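Local structure of Slr1438 protein (Synechocystis sp., 3K25) at residues 9-14 against 26-31; 97-102 against 114-119; 132-137 against 145-150. The protein is of unknown function but probably binds carbohydrate and may act as a sugar isomerase of the aldose 1-epimerase type. All coordinates share one frame; numbering follows the deposited sequence.

Contact 1: residues 9-14 against 26-31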
loop_
_atom_site.group_PDB
_atom_site.type_symbol
_atom_site.label_atom_id
_atom_site.label_comp_id
_atom_site.label_asym_id
_atom_site.label_seq_id
_atom_site.Cartn_x
_atom_site.Cartn_y
_atom_site.Cartn_z
ATOM N N ASP A 9 15.129 -9.738 -17.259
ATOM C CA ASP A 9 15.726 -8.940 -16.209
ATOM C C ASP A 9 15.057 -9.297 -14.891
ATOM O O ASP A 9 13.880 -9.653 -14.863
ATOM C CB ASP A 9 15.524 -7.452 -16.488
ATOM C CG ASP A 9 16.361 -6.573 -15.577
ATOM O OD1 ASP A 9 17.543 -6.335 -15.904
ATOM O OD2 ASP A 9 15.846 -6.129 -14.528
ATOM N N ARG A 10 15.817 -9.224 -13.804
ATOM C CA ARG A 10 15.291 -9.495 -12.471
ATOM C C ARG A 10 15.987 -8.551 -11.511
ATOM O O ARG A 10 17.199 -8.589 -11.357
ATOM C CB ARG A 10 15.535 -10.940 -12.043
ATOM C CG ARG A 10 14.748 -11.306 -10.792
ATOM C CD ARG A 10 14.892 -12.766 -10.426
ATOM N NE ARG A 10 16.244 -13.081 -9.978
ATOM C CZ ARG A 10 16.635 -14.284 -9.572
ATOM N NH1 ARG A 10 15.773 -15.292 -9.554
ATOM N NH2 ARG A 10 17.887 -14.475 -9.188
ATOM N N PRO A 11 15.219 -7.680 -10.848
ATOM C CA PRO A 11 15.770 -6.704 -9.898
ATOM C C PRO A 11 16.327 -7.286 -8.619
ATOM O O PRO A 11 16.040 -8.429 -8.257
ATOM C CB PRO A 11 14.588 -5.788 -9.626
ATOM C CG PRO A 11 13.432 -6.756 -9.689
ATOM C CD PRO A 11 13.749 -7.589 -10.909
ATOM N N LEU A 12 17.126 -6.476 -7.933
ATOM C CA LEU A 12 17.714 -6.883 -6.675
ATOM C C LEU A 12 16.552 -7.131 -5.714
ATOM O O LEU A 12 15.814 -6.215 -5.320
ATOM C CB LEU A 12 18.642 -5.793 -6.151
ATOM C CG LEU A 12 19.542 -6.316 -5.034
ATOM C CD1 LEU A 12 20.967 -5.832 -5.261
ATOM C CD2 LEU A 12 19.001 -5.886 -3.691
ATOM N N THR A 13 16.400 -8.396 -5.346
ATOM C CA THR A 13 15.314 -8.818 -4.481
ATOM C C THR A 13 15.780 -9.348 -3.139
ATOM O O THR A 13 16.694 -10.178 -3.064
ATOM C CB THR A 13 14.508 -9.909 -5.186
ATOM O OG1 THR A 13 14.131 -9.430 -6.482
ATOM C CG2 THR A 13 13.276 -10.285 -4.384
ATOM N N TYR A 14 15.145 -8.862 -2.079
ATOM C CA TYR A 14 15.456 -9.311 -0.733
ATOM C C TYR A 14 14.452 -10.382 -0.362
ATOM O O TYR A 14 13.298 -10.328 -0.778
ATOM C CB TYR A 14 15.403 -8.145 0.257
ATOM C CG TYR A 14 16.762 -7.502 0.444
ATOM C CD1 TYR A 14 17.294 -6.636 -0.517
ATOM C CD2 TYR A 14 17.558 -7.832 1.541
ATOM C CE1 TYR A 14 18.591 -6.128 -0.385
ATOM C CE2 TYR A 14 18.844 -7.336 1.683
ATOM C CZ TYR A 14 19.360 -6.488 0.721
ATOM O OH TYR A 14 20.644 -6.019 0.868
ATOM N N SER A 26 9.113 -11.527 -0.226
ATOM C CA SER A 26 10.018 -10.995 -1.228
ATOM C C SER A 26 9.812 -9.494 -1.353
ATOM O O SER A 26 8.715 -9.035 -1.674
ATOM C CB SER A 26 9.778 -11.668 -2.581
ATOM O OG SER A 26 9.916 -13.075 -2.480
ATOM N N LEU A 27 10.871 -8.733 -1.094
ATOM C CA LEU A 27 10.812 -7.283 -1.184
ATOM C C LEU A 27 11.882 -6.780 -2.156
ATOM O O LEU A 27 13.046 -7.143 -2.037
ATOM C CB LEU A 27 10.986 -6.688 0.219
ATOM C CG LEU A 27 11.328 -5.219 0.468
ATOM C CD1 LEU A 27 10.578 -4.293 -0.447
ATOM C CD2 LEU A 27 11.025 -4.926 1.920
ATOM N N VAL A 28 11.479 -5.984 -3.146
ATOM C CA VAL A 28 12.420 -5.446 -4.123
ATOM C C VAL A 28 12.406 -3.905 -4.047
ATOM O O VAL A 28 11.594 -3.229 -4.690
ATOM C CB VAL A 28 12.102 -6.005 -5.566
ATOM C CG1 VAL A 28 10.643 -6.296 -5.694
ATOM C CG2 VAL A 28 12.559 -5.027 -6.659
ATOM N N PRO A 29 13.314 -3.343 -3.227
ATOM C CA PRO A 29 13.565 -1.927 -2.914
ATOM C C PRO A 29 13.734 -0.909 -4.041
ATOM O O PRO A 29 13.322 0.233 -3.903
ATOM C CB PRO A 29 14.799 -1.993 -2.014
ATOM C CG PRO A 29 15.476 -3.252 -2.454
ATOM C CD PRO A 29 14.333 -4.193 -2.593
ATOM N N GLY A 30 14.354 -1.313 -5.144
ATOM C CA GLY A 30 14.546 -0.399 -6.257
ATOM C C GLY A 30 13.254 -0.065 -6.989
ATOM O O GLY A 30 13.217 0.882 -7.781
ATOM N N ARG A 31 12.200 -0.839 -6.730
ATOM C CA ARG A 31 10.900 -0.624 -7.358
ATOM C C ARG A 31 9.878 -0.071 -6.382
ATOM O O ARG A 31 8.774 -0.601 -6.274
ATOM C CB ARG A 31 10.335 -1.928 -7.916
ATOM C CG ARG A 31 11.122 -2.535 -9.027
ATOM C CD ARG A 31 11.164 -1.654 -10.244
ATOM N NE ARG A 31 10.917 -2.462 -11.432
ATOM C CZ ARG A 31 9.704 -2.765 -11.869
ATOM N NH1 ARG A 31 8.650 -2.308 -11.218
ATOM N NH2 ARG A 31 9.547 -3.544 -12.930
#

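Contact 2: residues 97-102 against 114-119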
loop_
_atom_site.group_PDB
_atom_site.type_symbol
_atom_site.label_atom_id
_atom_site.label_comp_id
_atom_site.label_asym_id
_atom_site.label_seq_id
_atom_site.Cartn_x
_atom_site.Cartn_y
_atom_site.Cartn_z
ATOM N N LEU A 97 9.894 5.024 -7.413
ATOM C CA LEU A 97 11.314 5.299 -7.172
ATOM C C LEU A 97 12.065 4.252 -6.378
ATOM O O LEU A 97 11.476 3.475 -5.624
ATOM C CB LEU A 97 11.477 6.627 -6.443
ATOM C CG LEU A 97 11.056 7.888 -7.178
ATOM C CD1 LEU A 97 10.908 8.995 -6.152
ATOM C CD2 LEU A 97 12.059 8.249 -8.261
ATOM N N PRO A 98 13.396 4.213 -6.543
ATOM C CA PRO A 98 14.164 3.220 -5.783
ATOM C C PRO A 98 14.435 3.710 -4.367
ATOM O O PRO A 98 14.674 4.898 -4.154
ATOM C CB PRO A 98 15.445 3.065 -6.604
ATOM C CG PRO A 98 15.603 4.441 -7.251
ATOM C CD PRO A 98 14.191 4.780 -7.654
ATOM N N TRP A 99 14.366 2.783 -3.414
ATOM C CA TRP A 99 14.626 3.040 -2.000
ATOM C C TRP A 99 15.967 2.365 -1.668
ATOM O O TRP A 99 16.387 1.444 -2.377
ATOM C CB TRP A 99 13.517 2.419 -1.145
ATOM C CG TRP A 99 12.143 3.042 -1.318
ATOM C CD1 TRP A 99 11.476 3.273 -2.499
ATOM C CD2 TRP A 99 11.236 3.436 -0.268
ATOM N NE1 TRP A 99 10.215 3.772 -2.243
ATOM C CE2 TRP A 99 10.042 3.880 -0.888
ATOM C CE3 TRP A 99 11.318 3.450 1.133
ATOM C CZ2 TRP A 99 8.934 4.333 -0.149
ATOM C CZ3 TRP A 99 10.214 3.902 1.867
ATOM C CH2 TRP A 99 9.040 4.336 1.219
ATOM N N GLU A 100 16.644 2.814 -0.611
ATOM C CA GLU A 100 17.928 2.214 -0.227
ATOM C C GLU A 100 17.763 1.435 1.066
ATOM O O GLU A 100 16.998 1.845 1.948
ATOM C CB GLU A 100 18.992 3.278 0.050
ATOM C CG GLU A 100 18.995 4.457 -0.879
ATOM C CD GLU A 100 19.940 5.555 -0.424
ATOM O OE1 GLU A 100 19.767 6.071 0.707
ATOM O OE2 GLU A 100 20.852 5.896 -1.206
ATOM N N VAL A 101 18.490 0.327 1.196
ATOM C CA VAL A 101 18.434 -0.444 2.430
ATOM C C VAL A 101 19.417 0.217 3.406
ATOM O O VAL A 101 20.614 0.319 3.118
ATOM C CB VAL A 101 18.855 -1.906 2.206
ATOM C CG1 VAL A 101 18.704 -2.691 3.498
ATOM C CG2 VAL A 101 18.022 -2.522 1.111
ATOM N N ILE A 102 18.913 0.679 4.548
ATOM C CA ILE A 102 19.764 1.332 5.537
ATOM C C ILE A 102 19.765 0.573 6.848
ATOM O O ILE A 102 20.111 1.123 7.889
ATOM C CB ILE A 102 19.304 2.784 5.827
ATOM C CG1 ILE A 102 18.006 2.771 6.640
ATOM C CG2 ILE A 102 19.113 3.540 4.516
ATOM C CD1 ILE A 102 17.724 4.075 7.356
ATOM N N LEU A 114 14.223 0.337 4.883
ATOM C CA LEU A 114 14.410 1.069 3.637
ATOM C C LEU A 114 14.220 2.570 3.763
ATOM O O LEU A 114 13.462 3.054 4.607
ATOM C CB LEU A 114 13.437 0.545 2.587
ATOM C CG LEU A 114 13.440 -0.965 2.383
ATOM C CD1 LEU A 114 12.467 -1.315 1.268
ATOM C CD2 LEU A 114 14.849 -1.434 2.031
ATOM N N ARG A 115 14.887 3.305 2.880
ATOM C CA ARG A 115 14.811 4.755 2.899
ATOM C C ARG A 115 14.533 5.388 1.546
ATOM O O ARG A 115 15.124 5.015 0.517
ATOM C CB ARG A 115 16.110 5.328 3.461
ATOM C CG ARG A 115 16.338 6.804 3.177
ATOM C CD ARG A 115 17.667 7.244 3.783
ATOM N NE ARG A 115 17.900 8.676 3.636
ATOM C CZ ARG A 115 18.517 9.234 2.604
ATOM N NH1 ARG A 115 18.982 8.480 1.612
ATOM N NH2 ARG A 115 18.663 10.551 2.564
ATOM N N LEU A 116 13.622 6.354 1.570
ATOM C CA LEU A 116 13.263 7.114 0.386
ATOM C C LEU A 116 13.405 8.588 0.717
ATOM O O LEU A 116 12.701 9.125 1.581
ATOM C CB LEU A 116 11.836 6.828 -0.052
ATOM C CG LEU A 116 11.430 7.677 -1.262
ATOM C CD1 LEU A 116 12.533 7.650 -2.326
ATOM C CD2 LEU A 116 10.105 7.149 -1.812
ATOM N N SER A 117 14.329 9.233 0.023
ATOM C CA SER A 117 14.607 10.639 0.230
ATOM C C SER A 117 14.175 11.486 -0.943
ATOM O O SER A 117 14.192 11.053 -2.102
ATOM C CB SER A 117 16.108 10.854 0.451
ATOM O OG SER A 117 16.429 12.236 0.463
ATOM N N HIS A 118 13.803 12.714 -0.627
ATOM C CA HIS A 118 13.414 13.658 -1.653
ATOM C C HIS A 118 14.644 13.928 -2.542
ATOM O O HIS A 118 15.775 13.579 -2.184
ATOM C CB HIS A 118 12.954 14.954 -0.981
ATOM C CG HIS A 118 14.021 15.624 -0.168
ATOM N ND1 HIS A 118 14.980 16.443 -0.725
ATOM C CD2 HIS A 118 14.299 15.567 1.157
ATOM C CE1 HIS A 118 15.802 16.861 0.220
ATOM N NE2 HIS A 118 15.410 16.345 1.371
ATOM N N ASN A 119 14.403 14.517 -3.713
ATOM C CA ASN A 119 15.465 14.902 -4.637
ATOM C C ASN A 119 14.965 16.004 -5.587
ATOM O O ASN A 119 13.806 16.412 -5.512
ATOM C CB ASN A 119 16.008 13.685 -5.414
ATOM C CG ASN A 119 15.028 13.130 -6.433
ATOM O OD1 ASN A 119 14.130 13.821 -6.914
ATOM N ND2 ASN A 119 15.226 11.871 -6.793
#

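Contact 3: residues 132-137 against 145-150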
loop_
_atom_site.group_PDB
_atom_site.type_symbol
_atom_site.label_atom_id
_atom_site.label_comp_id
_atom_site.label_asym_id
_atom_site.label_seq_id
_atom_site.Cartn_x
_atom_site.Cartn_y
_atom_site.Cartn_z
ATOM N N LEU A 132 11.595 9.440 4.151
ATOM C CA LEU A 132 10.832 8.321 4.672
ATOM C C LEU A 132 11.717 7.126 4.964
ATOM O O LEU A 132 12.565 6.772 4.149
ATOM C CB LEU A 132 9.774 7.887 3.650
ATOM C CG LEU A 132 8.433 8.600 3.486
ATOM C CD1 LEU A 132 8.575 10.100 3.631
ATOM C CD2 LEU A 132 7.875 8.225 2.111
ATOM N N VAL A 133 11.528 6.522 6.132
ATOM C CA VAL A 133 12.257 5.313 6.486
ATOM C C VAL A 133 11.174 4.338 6.926
ATOM O O VAL A 133 10.474 4.572 7.913
ATOM C CB VAL A 133 13.274 5.511 7.650
ATOM C CG1 VAL A 133 14.430 6.407 7.212
ATOM C CG2 VAL A 133 12.579 6.095 8.844
ATOM N N PHE A 134 11.007 3.265 6.164
ATOM C CA PHE A 134 10.000 2.266 6.483
ATOM C C PHE A 134 10.714 1.030 6.968
ATOM O O PHE A 134 11.790 0.678 6.471
ATOM C CB PHE A 134 9.154 1.904 5.247
ATOM C CG PHE A 134 8.165 2.973 4.827
ATOM C CD1 PHE A 134 8.260 4.283 5.316
ATOM C CD2 PHE A 134 7.164 2.677 3.899
ATOM C CE1 PHE A 134 7.376 5.274 4.880
ATOM C CE2 PHE A 134 6.274 3.662 3.457
ATOM C CZ PHE A 134 6.378 4.961 3.943
ATOM N N SER A 135 10.110 0.375 7.949
ATOM C CA SER A 135 10.675 -0.834 8.510
ATOM C C SER A 135 9.690 -1.961 8.238
ATOM O O SER A 135 8.521 -1.887 8.618
ATOM C CB SER A 135 10.888 -0.662 10.020
ATOM O OG SER A 135 11.437 -1.830 10.609
ATOM N N TYR A 136 10.159 -2.993 7.549
ATOM C CA TYR A 136 9.313 -4.135 7.257
ATOM C C TYR A 136 9.781 -5.256 8.171
ATOM O O TYR A 136 10.934 -5.672 8.117
ATOM C CB TYR A 136 9.450 -4.549 5.797
ATOM C CG TYR A 136 9.243 -3.428 4.804
ATOM C CD1 TYR A 136 10.165 -2.394 4.698
ATOM C CD2 TYR A 136 8.153 -3.431 3.931
ATOM C CE1 TYR A 136 10.023 -1.401 3.750
ATOM C CE2 TYR A 136 8.002 -2.436 2.973
ATOM C CZ TYR A 136 8.947 -1.427 2.886
ATOM O OH TYR A 136 8.861 -0.470 1.897
ATOM N N GLN A 137 8.874 -5.724 9.020
ATOM C CA GLN A 137 9.166 -6.779 9.985
ATOM C C GLN A 137 8.265 -7.970 9.731
ATOM O O GLN A 137 7.048 -7.840 9.700
ATOM C CB GLN A 137 8.962 -6.238 11.395
ATOM C CG GLN A 137 9.685 -4.923 11.571
ATOM C CD GLN A 137 9.296 -4.189 12.821
ATOM O OE1 GLN A 137 8.326 -4.539 13.489
ATOM N NE2 GLN A 137 10.045 -3.146 13.141
ATOM N N ILE A 145 4.644 -3.017 8.981
ATOM C CA ILE A 145 5.478 -2.023 8.328
ATOM C C ILE A 145 5.366 -0.785 9.184
ATOM O O ILE A 145 4.266 -0.362 9.548
ATOM C CB ILE A 145 5.012 -1.707 6.899
ATOM C CG1 ILE A 145 4.723 -3.003 6.145
ATOM C CG2 ILE A 145 6.112 -0.945 6.167
ATOM C CD1 ILE A 145 4.389 -2.806 4.688
ATOM N N GLU A 146 6.511 -0.227 9.540
ATOM C CA GLU A 146 6.530 0.951 10.380
ATOM C C GLU A 146 7.101 2.092 9.569
ATOM O O GLU A 146 8.107 1.936 8.867
ATOM C CB GLU A 146 7.359 0.679 11.636
ATOM C CG GLU A 146 6.891 -0.565 12.380
ATOM C CD GLU A 146 7.583 -0.762 13.717
ATOM O OE1 GLU A 146 8.833 -0.699 13.768
ATOM O OE2 GLU A 146 6.867 -0.993 14.719
ATOM N N GLN A 147 6.448 3.242 9.662
ATOM C CA GLN A 147 6.876 4.393 8.896
ATOM C C GLN A 147 7.228 5.577 9.762
ATOM O O GLN A 147 6.649 5.775 10.828
ATOM C CB GLN A 147 5.768 4.845 7.929
ATOM C CG GLN A 147 4.995 3.740 7.207
ATOM C CD GLN A 147 3.881 3.157 8.066
ATOM O OE1 GLN A 147 3.114 3.895 8.679
ATOM N NE2 GLN A 147 3.780 1.828 8.104
ATOM N N ARG A 148 8.198 6.350 9.287
ATOM C CA ARG A 148 8.596 7.591 9.926
ATOM C C ARG A 148 8.581 8.554 8.742
ATOM O O ARG A 148 9.323 8.381 7.778
ATOM C CB ARG A 148 9.998 7.526 10.539
ATOM C CG ARG A 148 10.354 8.800 11.314
ATOM C CD ARG A 148 11.738 8.753 11.962
ATOM N NE ARG A 148 12.792 8.470 10.988
ATOM C CZ ARG A 148 14.098 8.538 11.233
ATOM N NH1 ARG A 148 14.535 8.890 12.434
ATOM N NH2 ARG A 148 14.972 8.246 10.276
ATOM N N ILE A 149 7.685 9.527 8.791
ATOM C CA ILE A 149 7.580 10.511 7.727
ATOM C C ILE A 149 8.284 11.748 8.272
ATOM O O ILE A 149 7.852 12.342 9.263
ATOM C CB ILE A 149 6.094 10.834 7.395
ATOM C CG1 ILE A 149 5.341 9.546 7.045
ATOM C CG2 ILE A 149 6.007 11.773 6.199
ATOM C CD1 ILE A 149 5.063 8.637 8.217
ATOM N N ALA A 150 9.385 12.129 7.641
ATOM C CA ALA A 150 10.113 13.286 8.126
ATOM C C ALA A 150 10.110 14.456 7.168
ATOM O O ALA A 150 10.073 14.298 5.947
ATOM C CB ALA A 150 11.560 12.898 8.473
#

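Contact 1: residues 9-14 against 26-31
With chi1 at -53°, T13 directs its two branches to different tasks: CG2 lies opposite the backbone N and comes within 4.2 Å of S26 CB, while OG1 stays beside that N and turns back along its own chain. There OG1 donates to P11 O at 2.8 Å, reaching it from well above the carbonyl plane. A threonine suits this place because its methyl can pack while its hydroxyl bonds a nearby carbonyl. V28 CG2 lies roughly anti to its own N, chi1 being 29°, and that methyl meets the proline ring, P11 CG to V28 CG2 being 3.6 Å; both residues also touch F53. The backbones join at a single antiparallel hydrogen-bonded pair, where Y14 N donates to L27 O at 2.7 Å and L27 N to Y14 O at 2.9 Å, both nearly straight. This pair lies where strands 14-18 and 23-28 of a beta hairpin meet at its open end, and 14-18 is an outer strand of a small antiparallel sheet within this chain. S26 CA adds a CA-H...O contact to Y14 O. P29, which has no N-H to offer, packs its CD 3.7 Å from L12 O. Its CG is 4.3 Å from Y14 CD1, oblique to a ring that also touches L112. The L27 side chain reaches across to L114. P29 and G30 form the middle of a turn that R31 N closes by bonding to V28 O, and R31 makes a cation-pi contact with F53.

Contact 2: residues 97-102 against 114-119
One face of the W99 indole is covered by L116, whose CB stands 3.4 Å from the centroid of the six-membered ring in a CH-pi contact only 11° off the normal; in the ring plane, at its edge, lies L97 O. The R115 guanidinium has S117 CB over one face and the E100 carboxylate at its edge. These groups lie at the open end of the beta hairpin of strands 100-105 and 110-117, W99 just before the first strand, and E100 and R115 form an antiparallel hydrogen-bonded pair. Their side chains run side by side, and R115, extended from CG to NE, brings NH1 to E100 OE1 at 2.7 Å. This salt bridge is bent at the hydrogen and meets the carboxylate from above its plane; R115 NH2 has a second acid, E131, so an arginine serves two carboxylates here. W99 also donates NE1 to A94 O and meets F134 edge-to-face. With an alanine at W99, L116 would probably lose the flat surface it packs on, and A94 O its indole donor. The branched leucine L116 also lays CD2 against W99 CE2. Beside the salt bridge, I102 CG2 packs on R115 CB at 3.7 Å. V101 and L114 form the adjoining non-hydrogen-bonded pair, with V101 CG2 3.5 Å from L114 CD2.

Contact 3: residues 132-137 against 145-150
F134 carries Q147 on one face, with Q147 CG 3.6 Å from the ring centroid and almost on its normal. The glutamine suits this place because its methylenes cover the ring, while its chain, bent at chi2 (82°), turns the amide steeply against the ring plane and lets OE1 bond to Y237 OH. I145 CG2, opposite its backbone N, lies over one face of Y136, 4.1 Å from the ring centroid and offset toward the rim, and CD1 comes beside Y136 CD2. Farther along, L132 CD1 meets I149 CG2 at 4.0 Å. Behind these apolar contacts the backbones are held by the S135-E146 hydrogen-bonded pair, S135 N to E146 O at 2.7 Å and E146 N to S135 O at 2.8 Å. On the S135 face, Q137 NE2 bonds to S135 OG and gives E146 OE1 a weak, bent bond, whereas the glutamate's OE2 is held by a salt bridge to R144, and S135 OG bonds to D113. V133 CG2 packs against R148 CB and NE on that same face. The two segments belong to the hairpin of strands 130-139 and 142-151, set between strands 110-117 and 276-287 in one antiparallel sheet, while F134, I145 and Q147 face strand 157-168 of another.

Overall arrangement
The three contacts come one after another along the chain without overlap. Contacts 2 and 3, centres about 11 Å apart, are successive hairpins of one large antiparallel sheet, joined where strands 110-117 and 130-139 are neighbours through probable bonds from L132 N to L116 O and F134 N to L114 O. Contact 1 belongs to a separate small sheet, its centre about 13 Å from that of contact 2 and 18 Å from that of contact 3. P29 O probably accepts from W99 N, and L27 packs on both L114 and Y136, so the small sheet rests on the larger one in this beta-rich fold of the galactose mutarotase clan.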